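Local coordinates for glycoside hydrolase family 16 protein (Bacteroides ovatus, PDB 7KR6) that probably hydrolyses mixed-linkage beta-glucans within the chain as a retaining endo-glucanase, and is held here as a covalent 2-fluoroglucosyl-enzyme, at residues A[100-105]-A[134-139]; A[128-133]-A[233-238]; A[139-144]-A[225-230]. The protein carries 1 engineered substitution. All blocks are in the same frame, centred on the assembly; numbering follows the deposited sequence.

Contact 1. Residues A[100-105]-A[134-139]. With BGC (beta-D-glucopyranose), chain C; BGC (beta-D-glucopyranose), chain B; G2F (2-deoxy-2-fluoro-alpha-D-glucopyranose), chain D.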
loop_
_atom_site.group_PDB
_atom_site.type_symbol
_atom_site.label_atom_id
_atom_site.label_comp_id
_atom_site.label_asym_id
_atom_site.label_seq_id
_atom_site.Cartn_x
_atom_site.Cartn_y
_atom_site.Cartn_z
ATOM N N ASN A 100 -5.670 -23.033 -7.583
ATOM C CA ASN A 100 -5.051 -22.345 -8.713
ATOM C C ASN A 100 -5.206 -23.188 -9.976
ATOM O O ASN A 100 -5.383 -24.401 -9.849
ATOM C CB ASN A 100 -3.573 -22.079 -8.422
ATOM C CG ASN A 100 -2.700 -23.325 -8.370
ATOM O OD1 ASN A 100 -2.362 -23.863 -9.435
ATOM N ND2 ASN A 100 -2.380 -23.826 -7.181
ATOM N N SER A 101 -4.936 -22.583 -11.117
ATOM C CA SER A 101 -4.962 -23.245 -12.436
ATOM C C SER A 101 -3.560 -23.312 -13.056
ATOM O O SER A 101 -3.500 -23.499 -14.307
ATOM C CB SER A 101 -5.999 -22.605 -13.327
ATOM O OG SER A 101 -5.629 -21.300 -13.757
ATOM N N LYS A 102 -2.502 -23.255 -12.264
ATOM C CA LYS A 102 -1.105 -23.285 -12.792
ATOM C C LYS A 102 -0.888 -24.574 -13.580
ATOM O O LYS A 102 -1.250 -25.687 -13.072
ATOM C CB LYS A 102 -0.065 -23.241 -11.685
ATOM C CG LYS A 102 1.356 -23.023 -12.153
ATOM C CD LYS A 102 2.295 -22.955 -11.018
ATOM C CE LYS A 102 3.673 -22.477 -11.414
ATOM N NZ LYS A 102 4.182 -23.316 -12.509
ATOM N N GLY A 103 -0.320 -24.416 -14.771
ATOM C CA GLY A 103 -0.004 -25.593 -15.612
ATOM C C GLY A 103 -1.248 -26.199 -16.252
ATOM O O GLY A 103 -1.100 -27.266 -16.922
ATOM N N LYS A 104 -2.444 -25.644 -16.049
ATOM C CA LYS A 104 -3.735 -26.215 -16.519
ATOM C C LYS A 104 -4.537 -25.199 -17.333
ATOM O O LYS A 104 -5.150 -25.559 -18.366
ATOM C CB LYS A 104 -4.541 -26.792 -15.351
ATOM C CG LYS A 104 -3.845 -27.880 -14.556
ATOM C CD LYS A 104 -4.680 -28.446 -13.390
ATOM C CE LYS A 104 -3.995 -29.621 -12.687
ATOM N NZ LYS A 104 -4.749 -30.076 -11.508
ATOM N N LYS A 105 -4.657 -23.945 -16.880
ATOM C CA LYS A 105 -5.429 -22.945 -17.630
ATOM C C LYS A 105 -4.715 -21.614 -17.432
ATOM O O LYS A 105 -4.683 -21.085 -16.286
ATOM C CB LYS A 105 -6.866 -22.854 -17.137
ATOM C CG LYS A 105 -7.801 -22.036 -17.996
ATOM C CD LYS A 105 -8.036 -22.558 -19.411
ATOM C CE LYS A 105 -8.225 -24.062 -19.433
ATOM N NZ LYS A 105 -8.739 -24.549 -20.736
ATOM N N ASP A 134 2.317 -17.950 -15.395
ATOM C CA ASP A 134 2.320 -19.432 -15.599
ATOM C C ASP A 134 3.716 -19.843 -16.082
ATOM O O ASP A 134 3.848 -20.208 -17.268
ATOM C CB ASP A 134 1.182 -19.791 -16.541
ATOM C CG ASP A 134 0.924 -21.285 -16.674
ATOM O OD1 ASP A 134 1.102 -21.988 -15.674
ATOM O OD2 ASP A 134 0.595 -21.722 -17.815
ATOM N N ASN A 135 4.712 -19.705 -15.228
ATOM C CA ASN A 135 6.132 -20.009 -15.527
ATOM C C ASN A 135 6.708 -20.556 -14.233
ATOM O O ASN A 135 5.981 -20.582 -13.217
ATOM C CB ASN A 135 6.825 -18.761 -16.085
ATOM C CG ASN A 135 6.747 -17.599 -15.121
ATOM O OD1 ASN A 135 7.210 -17.711 -14.008
ATOM N ND2 ASN A 135 6.172 -16.485 -15.553
ATOM N N ASP A 136 7.993 -20.858 -14.219
ATOM C CA ASP A 136 8.611 -21.434 -13.011
ATOM C C ASP A 136 9.474 -20.396 -12.292
ATOM O O ASP A 136 10.280 -20.802 -11.431
ATOM C CB ASP A 136 9.353 -22.722 -13.370
ATOM C CG ASP A 136 8.402 -23.891 -13.595
ATOM O OD1 ASP A 136 7.340 -23.986 -12.871
ATOM O OD2 ASP A 136 8.723 -24.699 -14.483
ATOM N N LYS A 137 9.233 -19.094 -12.500
ATOM C CA LYS A 137 9.940 -18.053 -11.715
ATOM C C LYS A 137 9.290 -17.960 -10.341
ATOM O O LYS A 137 8.107 -18.206 -10.268
ATOM C CB LYS A 137 9.933 -16.721 -12.455
ATOM C CG LYS A 137 10.564 -16.813 -13.832
ATOM C CD LYS A 137 10.802 -15.497 -14.462
ATOM C CE LYS A 137 11.841 -15.545 -15.560
ATOM N NZ LYS A 137 11.183 -15.603 -16.889
ATOM N N GLN A 138 10.089 -17.722 -9.312
ATOM C CA GLN A 138 9.550 -17.597 -7.942
ATOM C C GLN A 138 8.952 -16.192 -7.835
ATOM O O GLN A 138 9.595 -15.269 -8.414
ATOM C CB GLN A 138 10.628 -17.795 -6.884
ATOM C CG GLN A 138 10.004 -18.034 -5.515
ATOM C CD GLN A 138 10.988 -18.561 -4.508
ATOM O OE1 GLN A 138 12.157 -18.792 -4.826
ATOM N NE2 GLN A 138 10.528 -18.711 -3.276
ATOM N N TRP A 139 7.801 -16.070 -7.150
ATOM C CA TRP A 139 7.204 -14.745 -6.804
ATOM C C TRP A 139 8.332 -13.877 -6.281
ATOM O O TRP A 139 9.133 -14.330 -5.467
ATOM C CB TRP A 139 6.075 -14.900 -5.763
ATOM C CG TRP A 139 5.326 -13.638 -5.441
ATOM C CD1 TRP A 139 4.123 -13.202 -5.953
ATOM C CD2 TRP A 139 5.730 -12.646 -4.490
ATOM N NE1 TRP A 139 3.789 -11.988 -5.422
ATOM C CE2 TRP A 139 4.736 -11.640 -4.479
ATOM C CE3 TRP A 139 6.848 -12.515 -3.657
ATOM C CZ2 TRP A 139 4.858 -10.515 -3.683
ATOM C CZ3 TRP A 139 6.951 -11.408 -2.849
ATOM C CH2 TRP A 139 5.970 -10.417 -2.873
HETATM C C2 BGC C . 3.325 -13.299 -0.730
HETATM C C3 BGC C . 4.524 -14.120 -1.273
HETATM C C4 BGC C . 4.090 -15.394 -1.962
HETATM C C5 BGC C . 3.039 -15.127 -3.059
HETATM C C6 BGC C . 2.478 -16.356 -3.728
HETATM C C1 BGC C . 2.365 -13.170 -1.883
HETATM O O2 BGC C . 3.695 -12.065 -0.191
HETATM O O3 BGC C . 5.364 -14.340 -0.135
HETATM O O4 BGC C . 5.260 -16.046 -2.528
HETATM O O5 BGC C . 1.932 -14.401 -2.438
HETATM O O6 BGC C . 1.841 -17.223 -2.758
HETATM C C2 BGC B . 6.419 -17.962 -3.187
HETATM C C3 BGC B . 6.895 -19.328 -2.697
HETATM C C4 BGC B . 7.471 -19.182 -1.322
HETATM C C5 BGC B . 6.450 -18.508 -0.395
HETATM C C6 BGC B . 7.002 -18.351 0.996
HETATM C C1 BGC B . 5.404 -17.360 -2.194
HETATM O O2 BGC B . 5.789 -18.123 -4.443
HETATM O O3 BGC B . 7.951 -19.696 -3.579
HETATM O O4 BGC B . 7.714 -20.497 -0.794
HETATM O O5 BGC B . 6.072 -17.238 -0.956
HETATM O O6 BGC B . 8.110 -17.470 1.087
HETATM C C1 G2F D . -0.806 -10.702 -4.012
HETATM C C2 G2F D . 0.229 -10.962 -2.972
HETATM C C3 G2F D . 0.132 -12.371 -2.426
HETATM C C4 G2F D . -1.248 -12.547 -1.844
HETATM C C5 G2F D . -2.257 -12.326 -3.014
HETATM C C6 G2F D . -3.720 -12.540 -2.704
HETATM O O3 G2F D . 1.156 -12.597 -1.464
HETATM O O4 G2F D . -1.323 -13.895 -1.260
HETATM O O5 G2F D . -2.143 -11.008 -3.586
HETATM O O6 G2F D . -4.091 -11.779 -1.494
HETATM F F2 G2F D . 1.509 -10.627 -3.511
HETATM O O HOH W 1 3.175 -23.440 -15.085
#

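Contact 2. Residues A[128-133]-A[233-238]. With G2F (2-deoxy-2-fluoro-alpha-D-glucopyranose), chain D.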
loop_
_atom_site.group_PDB
_atom_site.type_symbol
_atom_site.label_atom_id
_atom_site.label_comp_id
_atom_site.label_asym_id
_atom_site.label_seq_id
_atom_site.Cartn_x
_atom_site.Cartn_y
_atom_site.Cartn_z
ATOM N N ALA A 128 -9.490 -13.263 -1.825
ATOM C CA ALA A 128 -8.828 -12.666 -3.001
ATOM C C ALA A 128 -9.134 -13.485 -4.268
ATOM O O ALA A 128 -9.402 -14.723 -4.204
ATOM C CB ALA A 128 -7.347 -12.533 -2.756
ATOM N N PHE A 129 -9.143 -12.773 -5.370
ATOM C CA PHE A 129 -9.257 -13.280 -6.748
ATOM C C PHE A 129 -8.065 -12.691 -7.481
ATOM O O PHE A 129 -7.989 -11.442 -7.566
ATOM C CB PHE A 129 -10.602 -12.824 -7.318
ATOM C CG PHE A 129 -10.799 -13.013 -8.803
ATOM C CD1 PHE A 129 -10.260 -14.110 -9.484
ATOM C CD2 PHE A 129 -11.540 -12.098 -9.516
ATOM C CE1 PHE A 129 -10.492 -14.259 -10.843
ATOM C CE2 PHE A 129 -11.793 -12.252 -10.871
ATOM C CZ PHE A 129 -11.254 -13.343 -11.529
ATOM N N TRP A 130 -7.172 -13.535 -7.977
ATOM C CA TRP A 130 -5.869 -13.035 -8.444
ATOM C C TRP A 130 -5.231 -13.983 -9.459
ATOM O O TRP A 130 -5.825 -14.985 -9.801
ATOM C CB TRP A 130 -5.003 -12.775 -7.217
ATOM C CG TRP A 130 -4.797 -13.898 -6.251
ATOM C CD1 TRP A 130 -5.716 -14.488 -5.432
ATOM C CD2 TRP A 130 -3.526 -14.407 -5.834
ATOM N NE1 TRP A 130 -5.103 -15.366 -4.588
ATOM C CE2 TRP A 130 -3.766 -15.338 -4.816
ATOM C CE3 TRP A 130 -2.204 -14.168 -6.231
ATOM C CZ2 TRP A 130 -2.730 -15.976 -4.149
ATOM C CZ3 TRP A 130 -1.196 -14.819 -5.577
ATOM C CH2 TRP A 130 -1.451 -15.711 -4.559
ATOM N N MET A 131 -4.080 -13.571 -9.975
ATOM C CA MET A 131 -3.414 -14.279 -11.085
ATOM C C MET A 131 -1.915 -14.218 -10.855
ATOM O O MET A 131 -1.427 -13.204 -10.297
ATOM C CB MET A 131 -3.779 -13.632 -12.424
ATOM C CG MET A 131 -5.224 -13.732 -12.782
ATOM S SD MET A 131 -5.678 -12.623 -14.127
ATOM C CE MET A 131 -4.411 -12.825 -15.390
ATOM N N MET A 132 -1.191 -15.257 -11.275
ATOM C CA MET A 132 0.291 -15.172 -11.335
ATOM C C MET A 132 0.771 -15.721 -12.666
ATOM O O MET A 132 0.044 -16.478 -13.305
ATOM C CB MET A 132 0.997 -15.931 -10.214
ATOM C CG MET A 132 0.886 -15.254 -8.836
ATOM S SD MET A 132 1.869 -15.977 -7.518
ATOM C CE MET A 132 0.869 -17.363 -7.025
ATOM N N GLY A 133 1.977 -15.340 -13.036
ATOM C CA GLY A 133 2.573 -15.826 -14.288
ATOM C C GLY A 133 2.738 -17.332 -14.296
ATOM O O GLY A 133 3.211 -17.919 -13.342
ATOM N N TYR A 233 -2.028 -17.683 -14.866
ATOM C CA TYR A 233 -3.087 -18.563 -14.330
ATOM C C TYR A 233 -3.838 -17.880 -13.178
ATOM O O TYR A 233 -3.479 -16.766 -12.756
ATOM C CB TYR A 233 -2.462 -19.862 -13.852
ATOM C CG TYR A 233 -1.480 -19.760 -12.717
ATOM C CD1 TYR A 233 -1.897 -19.793 -11.380
ATOM C CD2 TYR A 233 -0.127 -19.632 -12.931
ATOM C CE1 TYR A 233 -1.002 -19.752 -10.324
ATOM C CE2 TYR A 233 0.774 -19.593 -11.887
ATOM C CZ TYR A 233 0.343 -19.620 -10.566
ATOM O OH TYR A 233 1.223 -19.597 -9.540
ATOM N N ILE A 234 -4.887 -18.549 -12.755
ATOM C CA ILE A 234 -5.936 -17.962 -11.868
ATOM C C ILE A 234 -5.829 -18.580 -10.498
ATOM O O ILE A 234 -5.573 -19.799 -10.368
ATOM C CB ILE A 234 -7.328 -18.157 -12.488
ATOM C CG1 ILE A 234 -7.419 -17.608 -13.901
ATOM C CG2 ILE A 234 -8.416 -17.560 -11.601
ATOM C CD1 ILE A 234 -8.527 -18.212 -14.756
ATOM N N LEU A 235 -6.055 -17.753 -9.477
ATOM C CA LEU A 235 -6.149 -18.216 -8.093
ATOM C C LEU A 235 -7.366 -17.612 -7.415
ATOM O O LEU A 235 -7.770 -16.478 -7.756
ATOM C CB LEU A 235 -4.931 -17.854 -7.245
ATOM C CG LEU A 235 -3.579 -18.303 -7.790
ATOM C CD1 LEU A 235 -2.896 -17.179 -8.536
ATOM C CD2 LEU A 235 -2.721 -18.801 -6.672
ATOM N N PHE A 236 -7.923 -18.409 -6.493
ATOM C CA PHE A 236 -8.946 -17.952 -5.504
ATOM C C PHE A 236 -8.542 -18.464 -4.137
ATOM O O PHE A 236 -8.120 -19.621 -3.996
ATOM C CB PHE A 236 -10.351 -18.482 -5.801
ATOM C CG PHE A 236 -10.980 -18.039 -7.099
ATOM C CD1 PHE A 236 -11.652 -16.841 -7.239
ATOM C CD2 PHE A 236 -10.928 -18.896 -8.190
ATOM C CE1 PHE A 236 -12.269 -16.501 -8.438
ATOM C CE2 PHE A 236 -11.476 -18.526 -9.405
ATOM C CZ PHE A 236 -12.156 -17.336 -9.528
ATOM N N ASN A 237 -8.728 -17.649 -3.101
ATOM C CA ASN A 237 -8.410 -18.145 -1.732
ATOM C C ASN A 237 -9.173 -17.322 -0.717
ATOM O O ASN A 237 -9.607 -16.188 -1.042
ATOM C CB ASN A 237 -6.925 -18.065 -1.396
ATOM C CG ASN A 237 -6.464 -16.634 -1.267
ATOM O OD1 ASN A 237 -6.461 -15.875 -2.260
ATOM N ND2 ASN A 237 -6.334 -16.170 -0.024
ATOM N N LEU A 238 -9.354 -17.919 0.447
ATOM C CA LEU A 238 -9.899 -17.204 1.630
ATOM C C LEU A 238 -8.839 -17.346 2.716
ATOM O O LEU A 238 -8.777 -18.378 3.423
ATOM C CB LEU A 238 -11.281 -17.744 2.004
ATOM C CG LEU A 238 -11.910 -17.151 3.271
ATOM C CD1 LEU A 238 -12.117 -15.652 3.131
ATOM C CD2 LEU A 238 -13.257 -17.788 3.473
HETATM C C1 G2F D . -0.806 -10.702 -4.012
HETATM C C2 G2F D . 0.229 -10.962 -2.972
HETATM C C3 G2F D . 0.132 -12.371 -2.426
HETATM C C4 G2F D . -1.248 -12.547 -1.844
HETATM C C5 G2F D . -2.257 -12.326 -3.014
HETATM C C6 G2F D . -3.720 -12.540 -2.704
HETATM O O3 G2F D . 1.156 -12.597 -1.464
HETATM O O4 G2F D . -1.323 -13.895 -1.260
HETATM O O5 G2F D . -2.143 -11.008 -3.586
HETATM O O6 G2F D . -4.091 -11.779 -1.494
HETATM F F2 G2F D . 1.509 -10.627 -3.511
HETATM O O HOH W 2 3.610 -18.724 -10.636
#

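Contact 3. Residues A[139-144]-A[225-230]. With G2F (2-deoxy-2-fluoro-alpha-D-glucopyranose), chain D; BGC (beta-D-glucopyranose), chain C.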
loop_
_atom_site.group_PDB
_atom_site.type_symbol
_atom_site.label_atom_id
_atom_site.label_comp_id
_atom_site.label_asym_id
_atom_site.label_seq_id
_atom_site.Cartn_x
_atom_site.Cartn_y
_atom_site.Cartn_z
ATOM N N TRP A 139 7.801 -16.070 -7.150
ATOM C CA TRP A 139 7.204 -14.745 -6.804
ATOM C C TRP A 139 8.332 -13.877 -6.281
ATOM O O TRP A 139 9.133 -14.330 -5.467
ATOM C CB TRP A 139 6.075 -14.900 -5.763
ATOM C CG TRP A 139 5.326 -13.638 -5.441
ATOM C CD1 TRP A 139 4.123 -13.202 -5.953
ATOM C CD2 TRP A 139 5.730 -12.646 -4.490
ATOM N NE1 TRP A 139 3.789 -11.988 -5.422
ATOM C CE2 TRP A 139 4.736 -11.640 -4.479
ATOM C CE3 TRP A 139 6.848 -12.515 -3.657
ATOM C CZ2 TRP A 139 4.858 -10.515 -3.683
ATOM C CZ3 TRP A 139 6.951 -11.408 -2.849
ATOM C CH2 TRP A 139 5.970 -10.417 -2.873
ATOM N N PRO A 140 8.431 -12.573 -6.628
ATOM C CA PRO A 140 7.482 -11.886 -7.493
ATOM C C PRO A 140 7.865 -11.878 -8.969
ATOM O O PRO A 140 7.206 -11.237 -9.754
ATOM C CB PRO A 140 7.557 -10.446 -6.959
ATOM C CG PRO A 140 8.998 -10.278 -6.561
ATOM C CD PRO A 140 9.416 -11.650 -6.073
ATOM N N ALA A 141 8.926 -12.591 -9.346
ATOM C CA ALA A 141 9.383 -12.547 -10.751
ATOM C C ALA A 141 8.390 -13.227 -11.700
ATOM O O ALA A 141 8.485 -13.016 -12.920
ATOM C CB ALA A 141 10.749 -13.188 -10.824
ATOM N N CYS A 142 7.464 -14.068 -11.206
ATOM C CA CYS A 142 6.391 -14.621 -12.062
ATOM C C CYS A 142 5.349 -13.539 -12.371
ATOM O O CYS A 142 4.637 -13.701 -13.335
ATOM C CB CYS A 142 5.721 -15.801 -11.401
ATOM S SG CYS A 142 5.112 -15.436 -9.734
ATOM N N GLY A 143 5.323 -12.451 -11.584
ATOM C CA GLY A 143 4.284 -11.419 -11.713
ATOM C C GLY A 143 3.033 -11.840 -10.964
ATOM O O GLY A 143 2.713 -13.038 -10.879
ATOM N N GLU A 144 2.339 -10.870 -10.377
ATOM C CA GLU A 144 1.088 -11.125 -9.666
ATOM C C GLU A 144 0.126 -9.969 -9.971
ATOM O O GLU A 144 0.550 -8.763 -9.900
ATOM C CB GLU A 144 1.312 -11.226 -8.165
ATOM C CG GLU A 144 0.194 -11.882 -7.401
ATOM C CD GLU A 144 -0.414 -11.029 -6.308
ATOM O OE1 GLU A 144 -0.410 -11.480 -5.140
ATOM O OE2 GLU A 144 -0.817 -9.874 -6.613
ATOM N N ASN A 225 6.002 -2.338 -18.363
ATOM C CA ASN A 225 6.183 -3.294 -17.250
ATOM C C ASN A 225 6.295 -4.700 -17.826
ATOM O O ASN A 225 5.296 -5.263 -18.209
ATOM C CB ASN A 225 5.022 -3.229 -16.259
ATOM C CG ASN A 225 5.396 -3.917 -14.978
ATOM O OD1 ASN A 225 6.114 -4.914 -15.002
ATOM N ND2 ASN A 225 4.912 -3.377 -13.859
ATOM N N THR A 226 7.515 -5.220 -17.925
ATOM C CA THR A 226 7.808 -6.454 -18.660
ATOM C C THR A 226 7.180 -7.683 -18.003
ATOM O O THR A 226 7.138 -8.708 -18.695
ATOM C CB THR A 226 9.321 -6.665 -18.780
ATOM O OG1 THR A 226 9.930 -6.762 -17.495
ATOM C CG2 THR A 226 9.963 -5.619 -19.648
ATOM N N TYR A 227 6.652 -7.584 -16.780
ATOM C CA TYR A 227 6.107 -8.748 -16.046
ATOM C C TYR A 227 4.647 -9.102 -16.403
ATOM O O TYR A 227 4.155 -10.141 -15.850
ATOM C CB TYR A 227 6.279 -8.504 -14.556
ATOM C CG TYR A 227 7.730 -8.544 -14.145
ATOM C CD1 TYR A 227 8.537 -7.418 -14.209
ATOM C CD2 TYR A 227 8.298 -9.754 -13.785
ATOM C CE1 TYR A 227 9.881 -7.494 -13.870
ATOM C CE2 TYR A 227 9.640 -9.854 -13.446
ATOM C CZ TYR A 227 10.436 -8.718 -13.505
ATOM O OH TYR A 227 11.763 -8.809 -13.196
ATOM N N PHE A 228 3.970 -8.343 -17.290
ATOM C CA PHE A 228 2.520 -8.552 -17.535
ATOM C C PHE A 228 2.177 -8.761 -18.996
ATOM O O PHE A 228 1.146 -8.302 -19.482
ATOM C CB PHE A 228 1.761 -7.387 -16.889
ATOM C CG PHE A 228 2.020 -7.354 -15.403
ATOM C CD1 PHE A 228 1.361 -8.242 -14.559
ATOM C CD2 PHE A 228 2.956 -6.482 -14.862
ATOM C CE1 PHE A 228 1.652 -8.252 -13.197
ATOM C CE2 PHE A 228 3.258 -6.527 -13.511
ATOM C CZ PHE A 228 2.588 -7.400 -12.677
ATOM N N HIS A 229 3.000 -9.585 -19.681
ATOM C CA HIS A 229 2.915 -9.765 -21.156
ATOM C C HIS A 229 3.137 -11.233 -21.547
ATOM O O HIS A 229 3.574 -11.488 -22.705
ATOM C CB HIS A 229 3.873 -8.821 -21.866
ATOM C CG HIS A 229 3.584 -7.399 -21.525
ATOM N ND1 HIS A 229 2.564 -6.671 -22.103
ATOM C CD2 HIS A 229 4.162 -6.608 -20.611
ATOM C CE1 HIS A 229 2.538 -5.473 -21.543
ATOM N NE2 HIS A 229 3.521 -5.401 -20.642
ATOM N N ASP A 230 2.787 -12.146 -20.652
ATOM C CA ASP A 230 2.914 -13.604 -20.865
ATOM C C ASP A 230 1.695 -14.244 -20.211
ATOM O O ASP A 230 0.993 -13.538 -19.498
ATOM C CB ASP A 230 4.261 -14.089 -20.325
ATOM C CG ASP A 230 5.449 -13.610 -21.160
ATOM O OD1 ASP A 230 5.631 -14.114 -22.306
ATOM O OD2 ASP A 230 6.213 -12.760 -20.676
HETATM C C1 G2F D . -0.806 -10.702 -4.012
HETATM C C2 G2F D . 0.229 -10.962 -2.972
HETATM C C3 G2F D . 0.132 -12.371 -2.426
HETATM C C4 G2F D . -1.248 -12.547 -1.844
HETATM C C5 G2F D . -2.257 -12.326 -3.014
HETATM C C6 G2F D . -3.720 -12.540 -2.704
HETATM O O3 G2F D . 1.156 -12.597 -1.464
HETATM O O4 G2F D . -1.323 -13.895 -1.260
HETATM O O5 G2F D . -2.143 -11.008 -3.586
HETATM O O6 G2F D . -4.091 -11.779 -1.494
HETATM F F2 G2F D . 1.509 -10.627 -3.511
HETATM C C2 BGC C . 3.325 -13.299 -0.730
HETATM C C3 BGC C . 4.524 -14.120 -1.273
HETATM C C4 BGC C . 4.090 -15.394 -1.962
HETATM C C5 BGC C . 3.039 -15.127 -3.059
HETATM C C6 BGC C . 2.478 -16.356 -3.728
HETATM C C1 BGC C . 2.365 -13.170 -1.883
HETATM O O2 BGC C . 3.695 -12.065 -0.191
HETATM O O3 BGC C . 5.364 -14.340 -0.135
HETATM O O4 BGC C . 5.260 -16.046 -2.528
HETATM O O5 BGC C . 1.932 -14.401 -2.438
HETATM O O6 BGC C . 1.841 -17.223 -2.758
HETATM O O HOH W 3 5.147 -12.707 -16.178
#

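Contact 1. Residues A[100-105]-A[134-139]
The carboxylate of Asp134 takes the backbone N-H of Gly103 on the syn side of OD1, and that of Asp136 receives the ammonium group of Lys102 on the same side of its own OD1. Neither donor lies in the plane it meets: Gly103 N stands 27° out of one, Lys102 NZ 32° out of the other. The Trp139 indole carries the glucose of chain C on one face, with C3 of that sugar offset toward the rim, while Gln138 NE2 makes a weak hydrogen bond to O3 of the chain B glucose. Gly103 N lies 3.0 Å from Asp134 OD1, in a fairly straight bond. The phi of Gly103 is positive, a region that favours glycine. Lys102 runs extended from a CG anti to the backbone N, passes Asp134 with CG 3.7 Å from OD1, and bends at its last torsion (-54°). Its NZ thereby makes a salt bridge to Asp136 OD1 at 3.2 Å and a weak bond to Asn135 O. A water links Lys102 NZ, from which it accepts, to Asp134 OD1, to which it donates at 2.6 Å. Asp134 OD2 is bound by Ser106. Asx turns at Asn100 and Asn135 shape the two loops. Lysine's long flexible chain lets it reach across from one segment to the other at the surface, where one ammonium group serves a carboxylate, a carbonyl and a water, and solvent probably damps the charge attraction.

Contact 2. Residues A[128-133]-A[233-238]
Trp130 and Asn237 share a first torsion that sets CG between the backbone N and the carbonyl carbon (55° and 68°), which swings the indole and the amide toward one another over the sheet. Trp130 NE1 donates a hydrogen bond to Asn237 OD1 at 2.7 Å, from above the amide carbonyl plane, with the ring and amide planes nearly perpendicular. Leu235 CB packs on one face of the indole, 3.7 Å from the five-membered ring centroid, a CH-pi contact; on the opposite face C6 of the fluoroglucose sits over the ring. The broad, flat tryptophan is thus a sugar platform, backed by a leucine and fixed in rotation by the asparagine, whose ND2 is held by Tyr67. The two segments are neighbouring antiparallel strands of the GH16 beta-sandwich, joined by paired backbone bonds such as Leu235 N to Trp130 O at 2.8 Å. Met132 and Tyr233 lie side by side beyond Leu235, the flexible thioether placing CE 3.4 Å from Tyr233 OH, while a water links that hydroxyl to Gly133 O. Phe129, Met131, Ile234 and Phe236 make the other face of these strands apolar: the two phenyl rings are near parallel (7°) but slid apart, centroids 4.9 Å apart. With Ile234 they pack against strand 112-117.

Contact 3. Residues A[139-144]-A[225-230]
Tyr227 and Phe228 meet the turn and strand start formed by Ala141 to Glu144, and the loop that delivers them begins at Asn225. There Asn225 OD1 accepts from Tyr227 N at 3.3 Å, an Asx turn, and asparagine suits the place because its short amide can fold back onto its own backbone. CB of Tyr227 is directed toward 139-144. Its CG is anti to the carbonyl carbon (chi1 -69°), and the ring presents an edge to Ala141 O, which lies near the ring plane 3.4 Å from Tyr227 CD2. This is an aromatic C-H edge against a carbonyl, with Ala141 CB only loosely packed beside the ring. Tyr227 O faces Gly143, whose lack of a side chain lets the two backbones run close; its positive phi of 83° also favours glycine. A water lies within hydrogen-bonding distance of Tyr227 O (2.8 Å) and Cys142 O (3.1 Å), with more acceptors in reach than it has protons. Gly143 closes a type I beta turn, its N bonded to Pro140 O at 2.9 Å. Pro140 follows a cis peptide, and its CB lies over the centre of the Trp139 indole, on the opposite side from the glucose of chain C. The turn leads into the GH16 active-site strand that starts at Glu144. Phe228 comes next, its ring edge against Glu144 O, 3.5 Å from Phe228 CE1; the side chain also touches Ile169 and Ile222, and the backbone O of Phe228 accepts from Trp203 NE1. CB of Glu144 is directed away from 225-230; the chain then bends at chi2 (-122°), and OE1 is covalently bonded to C1 of the fluoroglucose at 1.4 Å. That bond identifies Glu144 as the nucleophile; the fluorine at C2 is expected to slow hydrolysis of this glycosyl-enzyme.

Overall arrangement
Contact 2 is the buried centre, two neighbouring strands whose backbone ladder and packed side chains sit in the sandwich. Contacts 1 and 3 lie farther out, both using the connection between strands 125-133 and 144-150. Contact 1 is a solvent-facing meeting held by charge and water, whereas contact 3 is largely buried yet has no direct hydrogen bond between its segments, relying on ring edges and a shared water. Tyr233 packs on Lys102, joining contacts 1 and 2, and a probable bond from Gly133 N to Gly143 O joins 2 and 3. Trp139 belongs to both outer contacts, and all three reach the fluoroglucose, contact 3 covalently.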